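Local atomic coordinates of signal transduction protein TRAP (Staphylococcus aureus, PDB entry 4AE5), a protein that probably acts in signal transduction as a major regulator of staphylococcal pathogenesis, its phosphorylated form leading to agr activation, RNAIII synthesis and virulence factor expression. Residues Leu4-Gly9 with Thr34-Glu39; Phe29-Thr34 with Phe158-Tyr163; Lys101-Leu106 with Ile116-Ala121. One frame throughout, in Å; residues are numbered along the deposited sequence.

Contact 1: residues Leu4-Gly9 with Thr34-Glu39; sequences LYTSYG and TSVIFE. With FMT (formic acid), chain E.
Ser-7 and Ile-37 form the middle pair of an antiparallel pairing between two barrel strands, each giving its amide N-H to the other's carbonyl. Ser-7 N to Ile-37 O is 2.8 Å and Ile-37 N to Ser-7 O is 2.9 Å, both nearly straight. Tyr-5 and Glu-39 make a second hydrogen-bonded pair. At the far end Gly-9 and Ser-35 are joined by two weak bonds, and Gly-9 N stands 3.3 Å from Ser-35 O. That oxygen also accepts the hydroxyl of Thr-34 (OG1 to Ser-35 O, 2.9 Å), which is placed there because OG1 stands opposite the backbone N (chi1 180°).

Apolar contacts lie mostly on the face bearing Thr-6, Tyr-8, Val-36 and Phe-38. Tyr-8 and Val-36 run side by side, with Val-36 CG2 3.8 Å from Tyr-8 CD1, while methyl CG2 of Thr-6 meets the other Val-36 branch, CG1. Phe-38 swings its ring away from strand 3-9 (chi1 61°), and Leu-4 CD2 rests 3.9 Å from Phe-38 CB. On the opposite face Ser-7 CB touches Ile-37 CG2 at 3.9 Å.

The Tyr-8 hydroxyl donates to O2 of a formate, probably from the crystallisation liquor, 2.8 Å from OH; this oxygen lies at the ring edge, in its plane.

Strand 51-59 hydrogen-bonds along the other edge of strand 3-9, and strand 27-30 along the other edge of strand 35-41. Helix 11-20 packs on Ile-37 through Leu-14 and Lys-18, whereas Phe-38 meets Phe-62 edge-to-face.

Contact 2: residues Phe29-Thr34 with Phe158-Tyr163; sequences FSASDT and FERYLY. With FMT (formic acid), chain E.
Asp-33 and Arg-160 form a two-pronged salt bridge across the contact. The guanidinium presents its NE side: NE gives a hydrogen bond to Asp-33 OD1 at 2.9 Å, and NH2 gives one to OD2 at 3.0 Å. Each carboxylate oxygen uses its syn lone pair, and the two planar groups are 15° apart, nearly coplanar, as suits a side-on, bidentate grip. The arginine reaches the aspartate through a bend at chi3 (-75°) in an otherwise extended aliphatic chain. Its third nitrogen, NH1, turns to a formate: Arg-160 NH1 to formate O2 is 2.8 Å, the oxygen lying at the guanidinium edge, in its plane. Phe-158 CZ lies over one face, offset toward the rim.

Backbone bonds are confined to one antiparallel hydrogen-bonded pair, Ser-30 with Tyr-163. Ser-30 N to Tyr-163 O is 2.9 Å, and Tyr-163 N to Ser-30 O is 2.8 Å. Tyr-163 also brings a ring edge to Ser-30 O. Past this pair Ala-31 CA still makes a C-H...O contact with Tyr-161 O, while Ala-31 N bonds to Thr-34 O within its own turn.

Apolar contacts flank the pair. CB atoms of Phe-29 and Leu-162 approach to 3.7 Å, their side chains crossing at about a right angle. Ala-31 CB lies against the aliphatic part of Arg-160, 3.7 Å from CD.

The turn that links strand 27-30 to strand 35-41 is thus tied to strand 158-164 by charge where direct strand pairing has ended. Two bonds to Asp-33 probably hold the guanidinium against rotation and leave NH1 directed to the formate, whose negative charge would be favoured by the arginine.

Contact 3: residues Lys101-Leu106 with Ile116-Ala121; sequences KSYRLL and IYFGFA. With FMT (formic acid), chain E.
Ile-116 spreads its branches between Tyr-103 and Leu-105 on one face of the antiparallel hairpin formed by strands 100-108 and 114-120. CG2 meets Tyr-103 CE1 at 3.7 Å, and CG1, on the other branch, meets Leu-105 CD1 at 3.8 Å. Farther along that face the rings of Tyr-103 and Phe-118 lie alongside each other and point the same way, their planes 38° apart, with Tyr-103 CD1 and Phe-118 CE1 making the closest approach. Phe-139 touches Ile-116 and meets the Phe-118 ring edge-to-face.

Lys-101 marks where the regular pairing gives way to a classic beta bulge. Its amide and that of Ser-102 both donate to Gly-119 O, from Lys-101 N at 2.8 Å and from Ser-102 N at 3.1 Å, approaching the same face of the carbonyl plane. In return Gly-119 N bonds to Ser-102 O, and Ser-102 OG comes to 3.5 Å from Gly-119 CA, over a residue without a side chain. With CG opposite the carbonyl carbon (chi1 -62°), the lysine chain is laid against the backbone that joins Phe-120 to the next residue, Lys-101 CG being 3.7 Å from Ala-121 N.

Tyr-117 is tied to Arg-104 by a reciprocal pair of backbone bonds, Arg-104 N to Tyr-117 O and Tyr-117 N to Arg-104 O. Their side chains rise from the same face and then separate: the Arg-104 guanidinium forms a salt bridge with Glu-40, whereas the Tyr-117 hydroxyl donates to formate O1, 2.8 Å from OH and in the ring plane. Thr-6 OG1 is also hydrogen-bonded to the Tyr-117 hydroxyl.

How the contacts relate
All three contacts lie in one eight-stranded antiparallel sheet that closes into a barrel. Contacts 1 and 2 adjoin, their centres about 10 Å apart: strands 35-41 and 27-30 are neighbours and Thr-34 is common to both. The centre of contact 3 is about 15 Å from that of contact 1 and about 14 Å from that of contact 2. Along the chain, contacts 1 and 2 interleave, contact 3 follows contact 1, and it is nested within the loop closed by contact 2, whose final strand comes from near the C-terminus. Tyr-8, Arg-160 and Tyr-117, one residue per contact, converge from distant chain regions on one formic acid molecule, also bound by Lys-115, consistent with a pocket suited to a small anion.

Contact 1: residues Leu4-Gly9 with Thr34-Glu39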
loop_
_atom_site.group_PDB
_atom_site.type_symbol
_atom_site.label_atom_id
_atom_site.label_comp_id
_atom_site.label_asym_id
_atom_site.label_seq_id
_atom_site.Cartn_x
_atom_site.Cartn_y
_atom_site.Cartn_z
ATOM N N LEU A 4 1.517 8.957 3.760
ATOM C CA LEU A 4 2.515 8.010 3.310
ATOM C C LEU A 4 3.155 8.519 2.032
ATOM O O LEU A 4 2.435 8.902 1.086
ATOM C CB LEU A 4 1.891 6.626 3.118
ATOM C CG LEU A 4 2.846 5.448 2.935
ATOM C CD1 LEU A 4 2.217 4.197 3.561
ATOM C CD2 LEU A 4 3.132 5.264 1.450
ATOM N N TYR A 5 4.504 8.465 2.011
ATOM C CA TYR A 5 5.320 8.927 0.896
ATOM C C TYR A 5 6.021 7.712 0.269
ATOM O O TYR A 5 6.694 6.987 1.000
ATOM C CB TYR A 5 6.352 9.879 1.462
ATOM C CG TYR A 5 5.724 11.087 2.173
ATOM C CD1 TYR A 5 5.355 11.020 3.524
ATOM C CD2 TYR A 5 5.486 12.278 1.486
ATOM C CE1 TYR A 5 4.793 12.110 4.172
ATOM C CE2 TYR A 5 4.934 13.402 2.135
ATOM C CZ TYR A 5 4.610 13.310 3.469
ATOM O OH TYR A 5 4.018 14.367 4.105
ATOM N N THR A 6 5.890 7.516 -1.056
ATOM C CA THR A 6 6.496 6.356 -1.751
ATOM C C THR A 6 7.414 6.921 -2.841
ATOM O O THR A 6 7.000 7.848 -3.550
ATOM C CB THR A 6 5.439 5.437 -2.360
ATOM O OG1 THR A 6 4.510 5.059 -1.320
ATOM C CG2 THR A 6 6.118 4.155 -2.917
ATOM N N SER A 7 8.644 6.411 -2.914
ATOM C CA SER A 7 9.606 6.732 -3.984
ATOM C C SER A 7 10.091 5.445 -4.663
ATOM O O SER A 7 10.118 4.396 -4.043
ATOM C CB SER A 7 10.830 7.495 -3.426
ATOM O OG SER A 7 10.515 8.837 -3.069
ATOM N N TYR A 8 10.470 5.567 -5.932
ATOM C CA TYR A 8 10.912 4.476 -6.795
ATOM C C TYR A 8 12.301 4.828 -7.332
ATOM O O TYR A 8 12.618 6.009 -7.540
ATOM C CB TYR A 8 9.932 4.333 -7.985
ATOM C CG TYR A 8 8.510 4.137 -7.513
ATOM C CD1 TYR A 8 8.087 2.905 -7.051
ATOM C CD2 TYR A 8 7.613 5.212 -7.457
ATOM C CE1 TYR A 8 6.800 2.702 -6.611
ATOM C CE2 TYR A 8 6.307 5.013 -6.996
ATOM C CZ TYR A 8 5.900 3.761 -6.577
ATOM O OH TYR A 8 4.604 3.538 -6.088
ATOM N N GLY A 9 13.118 3.816 -7.557
ATOM C CA GLY A 9 14.426 4.027 -8.123
ATOM C C GLY A 9 15.148 2.676 -8.096
ATOM O O GLY A 9 14.524 1.650 -7.818
ATOM N N THR A 34 11.047 -2.485 -10.220
ATOM C CA THR A 34 11.749 -1.361 -9.616
ATOM C C THR A 34 12.026 -1.643 -8.135
ATOM O O THR A 34 11.337 -2.457 -7.518
ATOM C CB THR A 34 10.831 -0.086 -9.715
ATOM O OG1 THR A 34 11.498 1.041 -9.123
ATOM C CG2 THR A 34 9.478 -0.284 -9.021
ATOM N N SER A 35 12.962 -0.940 -7.523
ATOM C CA SER A 35 12.998 -0.921 -6.047
ATOM C C SER A 35 11.985 0.126 -5.516
ATOM O O SER A 35 11.702 1.100 -6.207
ATOM C CB SER A 35 14.427 -0.591 -5.579
ATOM O OG SER A 35 14.454 -0.627 -4.151
ATOM N N VAL A 36 11.499 -0.028 -4.283
ATOM C CA VAL A 36 10.482 0.857 -3.738
ATOM C C VAL A 36 10.896 1.236 -2.282
ATOM O O VAL A 36 11.355 0.372 -1.510
ATOM C CB VAL A 36 9.115 0.067 -3.689
ATOM C CG1 VAL A 36 8.032 0.890 -3.020
ATOM C CG2 VAL A 36 8.663 -0.323 -5.075
ATOM N N ILE A 37 10.715 2.507 -1.894
ATOM C CA ILE A 37 10.886 2.880 -0.496
ATOM C C ILE A 37 9.691 3.764 0.004
ATOM O O ILE A 37 9.141 4.592 -0.780
ATOM C CB ILE A 37 12.284 3.518 -0.267
ATOM C CG1 ILE A 37 12.680 3.511 1.232
ATOM C CG2 ILE A 37 12.305 4.951 -0.792
ATOM C CD1 ILE A 37 14.152 3.812 1.441
ATOM N N PHE A 38 9.310 3.606 1.283
ATOM C CA PHE A 38 8.230 4.495 1.859
ATOM C C PHE A 38 8.442 4.816 3.344
ATOM O O PHE A 38 9.178 4.078 4.039
ATOM C CB PHE A 38 6.813 3.939 1.591
ATOM C CG PHE A 38 6.532 2.573 2.202
ATOM C CD1 PHE A 38 6.112 2.450 3.537
ATOM C CD2 PHE A 38 6.651 1.391 1.439
ATOM C CE1 PHE A 38 5.874 1.174 4.117
ATOM C CE2 PHE A 38 6.398 0.133 1.998
ATOM C CZ PHE A 38 6.016 0.006 3.326
ATOM N N GLU A 39 7.803 5.899 3.800
ATOM C CA GLU A 39 7.742 6.233 5.201
ATOM C C GLU A 39 6.381 6.778 5.447
ATOM O O GLU A 39 5.795 7.374 4.577
ATOM C CB GLU A 39 8.827 7.263 5.653
ATOM C CG GLU A 39 8.817 8.571 4.891
ATOM C CD GLU A 39 9.823 9.586 5.452
ATOM O OE1 GLU A 39 10.276 9.460 6.595
ATOM O OE2 GLU A 39 10.203 10.483 4.737
HETATM C C FMT E . 3.975 0.613 -4.341
HETATM O O1 FMT E . 3.478 1.531 -3.645
HETATM O O2 FMT E . 4.181 0.854 -5.655
#

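Contact 2: residues Phe29-Thr34 with Phe158-Tyr163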
loop_
_atom_site.group_PDB
_atom_site.type_symbol
_atom_site.label_atom_id
_atom_site.label_comp_id
_atom_site.label_asym_id
_atom_site.label_seq_id
_atom_site.Cartn_x
_atom_site.Cartn_y
_atom_site.Cartn_z
ATOM N N PHE A 29 11.867 -2.118 -0.302
ATOM C CA PHE A 29 11.576 -3.446 -0.827
ATOM C C PHE A 29 11.877 -3.583 -2.296
ATOM O O PHE A 29 11.997 -2.579 -2.990
ATOM C CB PHE A 29 10.079 -3.796 -0.680
ATOM C CG PHE A 29 9.581 -3.643 0.726
ATOM C CD1 PHE A 29 9.192 -2.380 1.208
ATOM C CD2 PHE A 29 9.483 -4.737 1.550
ATOM C CE1 PHE A 29 8.772 -2.210 2.528
ATOM C CE2 PHE A 29 9.019 -4.585 2.873
ATOM C CZ PHE A 29 8.700 -3.311 3.372
ATOM N N SER A 30 11.972 -4.854 -2.737
ATOM C CA SER A 30 12.230 -5.209 -4.154
ATOM C C SER A 30 10.919 -5.585 -4.854
ATOM O O SER A 30 10.165 -6.436 -4.327
ATOM C CB SER A 30 13.275 -6.338 -4.263
ATOM O OG SER A 30 13.621 -6.452 -5.642
ATOM N N ALA A 31 10.599 -4.887 -5.953
ATOM C CA ALA A 31 9.404 -5.185 -6.770
ATOM C C ALA A 31 9.971 -5.758 -8.049
ATOM O O ALA A 31 11.193 -5.714 -8.258
ATOM C CB ALA A 31 8.527 -3.915 -7.045
ATOM N N SER A 32 9.127 -6.302 -8.916
ATOM C CA SER A 32 9.673 -6.985 -10.103
ATOM C C SER A 32 10.114 -5.995 -11.128
ATOM O O SER A 32 10.942 -6.318 -12.007
ATOM C CB SER A 32 8.624 -7.938 -10.710
ATOM O OG SER A 32 7.460 -7.218 -11.043
ATOM N N ASP A 33 9.625 -4.762 -11.012
ATOM C CA ASP A 33 9.924 -3.710 -12.012
ATOM C C ASP A 33 10.740 -2.522 -11.515
ATOM O O ASP A 33 11.104 -1.667 -12.314
ATOM C CB ASP A 33 8.610 -3.162 -12.656
ATOM C CG ASP A 33 7.687 -2.432 -11.626
ATOM O OD1 ASP A 33 7.395 -2.956 -10.547
ATOM O OD2 ASP A 33 7.191 -1.348 -11.944
ATOM N N THR A 34 11.047 -2.485 -10.220
ATOM C CA THR A 34 11.749 -1.361 -9.616
ATOM C C THR A 34 12.026 -1.643 -8.135
ATOM O O THR A 34 11.337 -2.457 -7.518
ATOM C CB THR A 34 10.831 -0.086 -9.715
ATOM O OG1 THR A 34 11.498 1.041 -9.123
ATOM C CG2 THR A 34 9.478 -0.284 -9.021
ATOM N N PHE A 158 -4.032 -2.540 -10.946
ATOM C CA PHE A 158 -3.018 -3.593 -10.884
ATOM C C PHE A 158 -2.394 -3.685 -9.502
ATOM O O PHE A 158 -2.593 -2.782 -8.645
ATOM C CB PHE A 158 -1.903 -3.349 -11.961
ATOM C CG PHE A 158 -0.798 -2.446 -11.496
ATOM C CD1 PHE A 158 -0.991 -1.076 -11.424
ATOM C CD2 PHE A 158 0.461 -2.969 -11.171
ATOM C CE1 PHE A 158 0.021 -0.253 -10.973
ATOM C CE2 PHE A 158 1.478 -2.152 -10.744
ATOM C CZ PHE A 158 1.252 -0.791 -10.640
ATOM N N GLU A 159 -1.639 -4.764 -9.315
ATOM C CA GLU A 159 -0.924 -5.105 -8.077
ATOM C C GLU A 159 0.586 -4.971 -8.315
ATOM O O GLU A 159 1.110 -5.465 -9.332
ATOM C CB GLU A 159 -1.234 -6.568 -7.722
ATOM C CG GLU A 159 -2.655 -6.729 -7.179
ATOM C CD GLU A 159 -2.911 -8.118 -6.631
ATOM O OE1 GLU A 159 -2.181 -9.033 -7.016
ATOM O OE2 GLU A 159 -3.860 -8.306 -5.816
ATOM N N ARG A 160 1.274 -4.271 -7.433
ATOM C CA ARG A 160 2.732 -4.362 -7.389
ATOM C C ARG A 160 3.164 -5.131 -6.174
ATOM O O ARG A 160 2.987 -4.664 -5.003
ATOM C CB ARG A 160 3.362 -2.954 -7.325
ATOM C CG ARG A 160 4.915 -3.052 -7.324
ATOM C CD ARG A 160 5.639 -1.716 -7.587
ATOM N NE ARG A 160 5.619 -1.250 -9.005
ATOM C CZ ARG A 160 4.961 -0.156 -9.391
ATOM N NH1 ARG A 160 4.308 0.609 -8.462
ATOM N NH2 ARG A 160 4.983 0.223 -10.668
ATOM N N TYR A 161 3.793 -6.281 -6.378
ATOM C CA TYR A 161 4.304 -7.050 -5.195
ATOM C C TYR A 161 5.647 -6.474 -4.690
ATOM O O TYR A 161 6.503 -6.128 -5.495
ATOM C CB TYR A 161 4.523 -8.523 -5.537
ATOM C CG TYR A 161 3.291 -9.385 -5.683
ATOM C CD1 TYR A 161 1.995 -8.864 -5.599
ATOM C CD2 TYR A 161 3.439 -10.775 -5.928
ATOM C CE1 TYR A 161 0.865 -9.702 -5.705
ATOM C CE2 TYR A 161 2.337 -11.606 -6.081
ATOM C CZ TYR A 161 1.062 -11.085 -5.957
ATOM O OH TYR A 161 -0.021 -11.935 -6.095
ATOM N N LEU A 162 5.801 -6.359 -3.369
ATOM C CA LEU A 162 6.981 -5.806 -2.656
ATOM C C LEU A 162 7.577 -6.896 -1.771
ATOM O O LEU A 162 6.952 -7.352 -0.781
ATOM C CB LEU A 162 6.607 -4.584 -1.780
ATOM C CG LEU A 162 5.784 -3.452 -2.369
ATOM C CD1 LEU A 162 5.704 -2.235 -1.395
ATOM C CD2 LEU A 162 6.294 -2.866 -3.662
ATOM N N TYR A 163 8.758 -7.384 -2.158
ATOM C CA TYR A 163 9.481 -8.412 -1.380
ATOM C C TYR A 163 10.557 -7.817 -0.443
ATOM O O TYR A 163 11.194 -6.820 -0.788
ATOM C CB TYR A 163 10.166 -9.468 -2.308
ATOM C CG TYR A 163 9.232 -10.191 -3.246
ATOM C CD1 TYR A 163 8.835 -9.593 -4.407
ATOM C CD2 TYR A 163 8.733 -11.457 -2.952
ATOM C CE1 TYR A 163 7.951 -10.197 -5.275
ATOM C CE2 TYR A 163 7.856 -12.082 -3.830
ATOM C CZ TYR A 163 7.458 -11.413 -4.985
ATOM O OH TYR A 163 6.635 -12.031 -5.936
HETATM C C FMT E . 3.975 0.613 -4.341
HETATM O O1 FMT E . 3.478 1.531 -3.645
HETATM O O2 FMT E . 4.181 0.854 -5.655
#

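Contact 3: residues Lys101-Leu106 with Ile116-Ala121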
loop_
_atom_site.group_PDB
_atom_site.type_symbol
_atom_site.label_atom_id
_atom_site.label_comp_id
_atom_site.label_asym_id
_atom_site.label_seq_id
_atom_site.Cartn_x
_atom_site.Cartn_y
_atom_site.Cartn_z
ATOM N N LYS A 101 -0.638 -9.240 8.512
ATOM C CA LYS A 101 0.216 -8.368 9.354
ATOM C C LYS A 101 -0.322 -6.927 9.425
ATOM O O LYS A 101 -0.385 -6.328 10.501
ATOM C CB LYS A 101 1.678 -8.382 8.828
ATOM C CG LYS A 101 2.361 -9.773 8.871
ATOM C CD LYS A 101 2.357 -10.368 10.322
ATOM C CE LYS A 101 2.807 -11.828 10.315
ATOM N NZ LYS A 101 3.385 -12.313 11.616
ATOM N N SER A 102 -0.619 -6.339 8.276
ATOM C CA SER A 102 -1.042 -4.949 8.225
ATOM C C SER A 102 -1.944 -4.584 7.075
ATOM O O SER A 102 -2.012 -5.243 5.996
ATOM C CB SER A 102 0.241 -4.034 8.265
ATOM O OG SER A 102 0.987 -4.283 7.068
ATOM N N TYR A 103 -2.556 -3.429 7.198
ATOM C CA TYR A 103 -3.445 -2.891 6.168
ATOM C C TYR A 103 -3.339 -1.341 6.168
ATOM O O TYR A 103 -3.261 -0.716 7.265
ATOM C CB TYR A 103 -4.897 -3.210 6.550
ATOM C CG TYR A 103 -5.939 -2.605 5.674
ATOM C CD1 TYR A 103 -6.029 -2.959 4.339
ATOM C CD2 TYR A 103 -6.839 -1.674 6.159
ATOM C CE1 TYR A 103 -7.034 -2.475 3.501
ATOM C CE2 TYR A 103 -7.807 -1.150 5.320
ATOM C CZ TYR A 103 -7.923 -1.567 4.014
ATOM O OH TYR A 103 -8.889 -1.075 3.175
ATOM N N ARG A 104 -3.342 -0.762 4.983
ATOM C CA ARG A 104 -3.456 0.687 4.743
ATOM C C ARG A 104 -4.362 1.010 3.580
ATOM O O ARG A 104 -4.169 0.514 2.415
ATOM C CB ARG A 104 -2.086 1.373 4.509
ATOM C CG ARG A 104 -0.986 1.285 5.572
ATOM C CD ARG A 104 -1.410 2.064 6.862
ATOM N NE ARG A 104 -0.311 2.104 7.849
ATOM C CZ ARG A 104 -0.082 1.153 8.749
ATOM N NH1 ARG A 104 -0.850 0.050 8.810
ATOM N NH2 ARG A 104 0.904 1.298 9.628
ATOM N N LEU A 105 -5.377 1.841 3.866
ATOM C CA LEU A 105 -6.172 2.486 2.849
ATOM C C LEU A 105 -5.701 3.938 2.612
ATOM O O LEU A 105 -5.609 4.749 3.577
ATOM C CB LEU A 105 -7.667 2.432 3.182
ATOM C CG LEU A 105 -8.608 3.170 2.257
ATOM C CD1 LEU A 105 -8.648 2.405 0.914
ATOM C CD2 LEU A 105 -10.033 3.242 2.898
ATOM N N LEU A 106 -5.359 4.262 1.369
ATOM C CA LEU A 106 -4.549 5.486 1.061
ATOM C C LEU A 106 -5.255 6.354 0.042
ATOM O O LEU A 106 -5.589 5.880 -1.078
ATOM C CB LEU A 106 -3.172 5.113 0.509
ATOM C CG LEU A 106 -2.377 4.189 1.458
ATOM C CD1 LEU A 106 -1.067 3.711 0.792
ATOM C CD2 LEU A 106 -2.058 4.934 2.774
ATOM N N ILE A 116 -4.054 0.631 -1.832
ATOM C CA ILE A 116 -4.178 -0.201 -0.630
ATOM C C ILE A 116 -2.798 -0.907 -0.466
ATOM O O ILE A 116 -2.271 -1.416 -1.464
ATOM C CB ILE A 116 -5.285 -1.259 -0.732
ATOM C CG1 ILE A 116 -6.653 -0.548 -0.531
ATOM C CG2 ILE A 116 -5.057 -2.389 0.354
ATOM C CD1 ILE A 116 -7.808 -1.439 -1.007
ATOM N N TYR A 117 -2.244 -0.906 0.748
ATOM C CA TYR A 117 -1.193 -1.875 1.108
ATOM C C TYR A 117 -1.786 -2.997 1.949
ATOM O O TYR A 117 -2.378 -2.710 2.996
ATOM C CB TYR A 117 -0.023 -1.243 1.918
ATOM C CG TYR A 117 0.990 -0.313 1.177
ATOM C CD1 TYR A 117 1.022 -0.222 -0.236
ATOM C CD2 TYR A 117 1.927 0.449 1.875
ATOM C CE1 TYR A 117 1.939 0.619 -0.894
ATOM C CE2 TYR A 117 2.876 1.279 1.188
ATOM C CZ TYR A 117 2.865 1.345 -0.180
ATOM O OH TYR A 117 3.755 2.157 -0.888
ATOM N N PHE A 118 -1.520 -4.266 1.563
ATOM C CA PHE A 118 -1.737 -5.433 2.381
ATOM C C PHE A 118 -0.367 -5.978 2.728
ATOM O O PHE A 118 0.475 -6.247 1.840
ATOM C CB PHE A 118 -2.603 -6.502 1.696
ATOM C CG PHE A 118 -4.092 -6.258 1.786
ATOM C CD1 PHE A 118 -4.780 -6.280 3.034
ATOM C CD2 PHE A 118 -4.837 -5.984 0.609
ATOM C CE1 PHE A 118 -6.188 -6.124 3.075
ATOM C CE2 PHE A 118 -6.233 -5.833 0.660
ATOM C CZ PHE A 118 -6.881 -5.821 1.931
ATOM N N GLY A 119 -0.094 -6.024 4.022
ATOM C CA GLY A 119 1.116 -6.674 4.544
ATOM C C GLY A 119 0.829 -8.067 5.065
ATOM O O GLY A 119 -0.057 -8.295 5.926
ATOM N N PHE A 120 1.605 -9.029 4.592
ATOM C CA PHE A 120 1.404 -10.422 5.093
ATOM C C PHE A 120 2.753 -11.066 5.412
ATOM O O PHE A 120 3.806 -10.544 4.998
ATOM C CB PHE A 120 0.661 -11.248 4.023
ATOM C CG PHE A 120 -0.829 -11.189 4.090
ATOM C CD1 PHE A 120 -1.511 -10.047 3.617
ATOM C CD2 PHE A 120 -1.565 -12.230 4.603
ATOM C CE1 PHE A 120 -2.864 -9.991 3.642
ATOM C CE2 PHE A 120 -2.943 -12.168 4.650
ATOM C CZ PHE A 120 -3.599 -11.046 4.203
ATOM N N ALA A 121 2.713 -12.223 6.131
ATOM C CA ALA A 121 3.940 -13.032 6.439
ATOM C C ALA A 121 4.783 -13.278 5.187
ATOM O O ALA A 121 6.004 -13.128 5.210
ATOM C CB ALA A 121 3.554 -14.409 7.087
HETATM C C FMT E . 3.975 0.613 -4.341
HETATM O O1 FMT E . 3.478 1.531 -3.645
HETATM O O2 FMT E . 4.181 0.854 -5.655
HETATM O O HOH W 1 0.053 -2.330 5.236
#